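Putative citrate lyase (Ralstonia eutropha, PDB 3QQW) probably acts as a magnesium-dependent lyase of the citrate lyase type, perhaps cleaving citramalyl-CoA, on a TIM-barrel scaffold. Local coordinates at residues C[170-175]-C[221-226]. Sequence-based numbering, arbitrary orientation.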
# COMPACT_ATOMS: atom_id res chain seq x y z
N ILE C 170 0.32 15.46 -17.84
CA ILE C 170 1.41 14.71 -17.22
C ILE C 170 1.63 13.48 -18.07
O ILE C 170 0.67 12.76 -18.41
CB ILE C 170 1.17 14.38 -15.72
CG1 ILE C 170 1.01 15.69 -14.90
CG2 ILE C 170 2.30 13.48 -15.12
CD1 ILE C 170 0.60 15.44 -13.45
N GLU C 171 2.87 13.24 -18.46
CA GLU C 171 3.19 12.03 -19.23
C GLU C 171 4.18 11.17 -18.45
O GLU C 171 4.29 9.98 -18.74
CB GLU C 171 3.68 12.35 -20.65
CG GLU C 171 5.00 13.08 -20.69
CD GLU C 171 5.64 13.23 -22.06
OE1 GLU C 171 4.96 12.98 -23.08
OE2 GLU C 171 6.82 13.65 -22.09
N VAL C 172 4.87 11.74 -17.45
CA VAL C 172 5.81 10.99 -16.62
C VAL C 172 5.65 11.37 -15.13
O VAL C 172 5.46 12.54 -14.80
CB VAL C 172 7.30 11.15 -17.05
CG1 VAL C 172 8.24 10.50 -16.05
CG2 VAL C 172 7.58 10.62 -18.44
N LEU C 173 5.76 10.35 -14.25
CA LEU C 173 5.92 10.46 -12.80
C LEU C 173 7.32 9.96 -12.53
O LEU C 173 7.65 8.82 -12.87
CB LEU C 173 4.87 9.73 -11.97
CG LEU C 173 3.41 10.20 -12.07
CD1 LEU C 173 2.55 9.45 -11.07
CD2 LEU C 173 3.28 11.73 -11.83
N ASP C 174 8.18 10.84 -11.99
CA ASP C 174 9.57 10.50 -11.70
C ASP C 174 9.75 10.18 -10.26
O ASP C 174 9.33 10.96 -9.41
CB ASP C 174 10.48 11.70 -12.07
CG ASP C 174 10.59 12.02 -13.53
OD1 ASP C 174 11.08 11.17 -14.27
OD2 ASP C 174 10.25 13.15 -13.91
N PHE C 175 10.42 9.09 -9.96
CA PHE C 175 10.71 8.77 -8.55
C PHE C 175 12.03 9.43 -8.11
O PHE C 175 13.08 9.14 -8.66
CB PHE C 175 10.76 7.26 -8.30
CG PHE C 175 10.77 6.98 -6.82
CD1 PHE C 175 9.64 7.20 -6.04
CD2 PHE C 175 11.94 6.55 -6.19
CE1 PHE C 175 9.67 7.00 -4.66
CE2 PHE C 175 11.97 6.35 -4.81
CZ PHE C 175 10.83 6.56 -4.06
N VAL C 221 3.71 7.28 -17.81
CA VAL C 221 4.92 6.49 -17.74
C VAL C 221 5.58 6.67 -16.35
O VAL C 221 5.90 7.80 -15.96
CB VAL C 221 5.90 6.87 -18.90
CG1 VAL C 221 7.30 6.30 -18.66
CG2 VAL C 221 5.35 6.41 -20.24
N PRO C 222 5.82 5.57 -15.60
CA PRO C 222 6.57 5.72 -14.33
C PRO C 222 8.08 5.66 -14.62
O PRO C 222 8.53 4.73 -15.28
CB PRO C 222 6.06 4.55 -13.48
CG PRO C 222 5.43 3.56 -14.49
CD PRO C 222 5.50 4.16 -15.86
N ALA C 223 8.86 6.66 -14.14
CA ALA C 223 10.30 6.70 -14.36
C ALA C 223 11.07 6.51 -13.07
O ALA C 223 10.69 7.01 -12.00
CB ALA C 223 10.71 7.98 -15.05
N HIS C 224 12.15 5.70 -13.18
CA HIS C 224 12.99 5.34 -12.06
C HIS C 224 14.15 6.31 -11.88
O HIS C 224 14.60 6.91 -12.84
CB HIS C 224 13.50 3.91 -12.25
CG HIS C 224 14.06 3.30 -11.00
ND1 HIS C 224 15.41 3.04 -10.87
CD2 HIS C 224 13.43 2.90 -9.87
CE1 HIS C 224 15.56 2.53 -9.66
NE2 HIS C 224 14.41 2.43 -9.02
N ASN C 225 14.61 6.47 -10.63
CA ASN C 225 15.78 7.29 -10.23
C ASN C 225 17.06 6.69 -10.84
O ASN C 225 17.06 5.54 -11.28
CB ASN C 225 15.88 7.34 -8.69
CG ASN C 225 15.67 5.99 -8.05
OD1 ASN C 225 14.56 5.47 -8.01
ND2 ASN C 225 16.74 5.37 -7.57
N VAL C 226 18.14 7.48 -10.87
CA VAL C 226 19.44 7.10 -11.43
C VAL C 226 20.10 5.93 -10.69
O VAL C 226 19.77 5.61 -9.53
CB VAL C 226 20.42 8.31 -11.43
CG1 VAL C 226 19.91 9.47 -12.30
CG2 VAL C 226 20.70 8.80 -10.00
O HOH W 1 12.81 9.45 -12.14
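Val172, Asp174, Val221 and Ala223 put their side chains on the same face of two adjacent parallel strands, the one turned into the barrel, and the methyl of Ala223 meets both Val172 and Asp174. Val172 CG1 lies 3.7 Å from Ala223 CB, brought there by its anti position to the backbone N (chi1 173°), while CG2 leans on Val221 CB. Farther along the strand, Asp174 OD1 comes to 3.3 Å from the same Ala223 CB; this oxygen also accepts from Trp253 NE1, and a water 3.2 Å from Asp174 OD1 probably donates to it as well. Four backbone hydrogen bonds hold the register, Glu171 O and Leu173 O accepting from Val221 N and Ala223 N, Leu173 N and Phe175 N giving to Val221 O and Ala223 O. The straightest, Ala223 N to Leu173 O at 2.8 Å, has an N-H...O angle of 174°. Farther along, Phe175 and Asn225 run side by side in the same direction: Asn225 OD1 meets the ring edge in its plane, 3.4 Å from Phe175 CD2, with amide and ring planes 61° apart. Gln198 takes the amide ND2. The side chains of Arg88 and Glu153, predicted to bind substrate, lie about 7 Å from those of Asp174 and Phe175, respectively. Helix 202-217 packs against Pro222 and Phe175 on the outside, and the pair, sixth and seventh of the eight barrel strands, runs between 148-152 and 251-254.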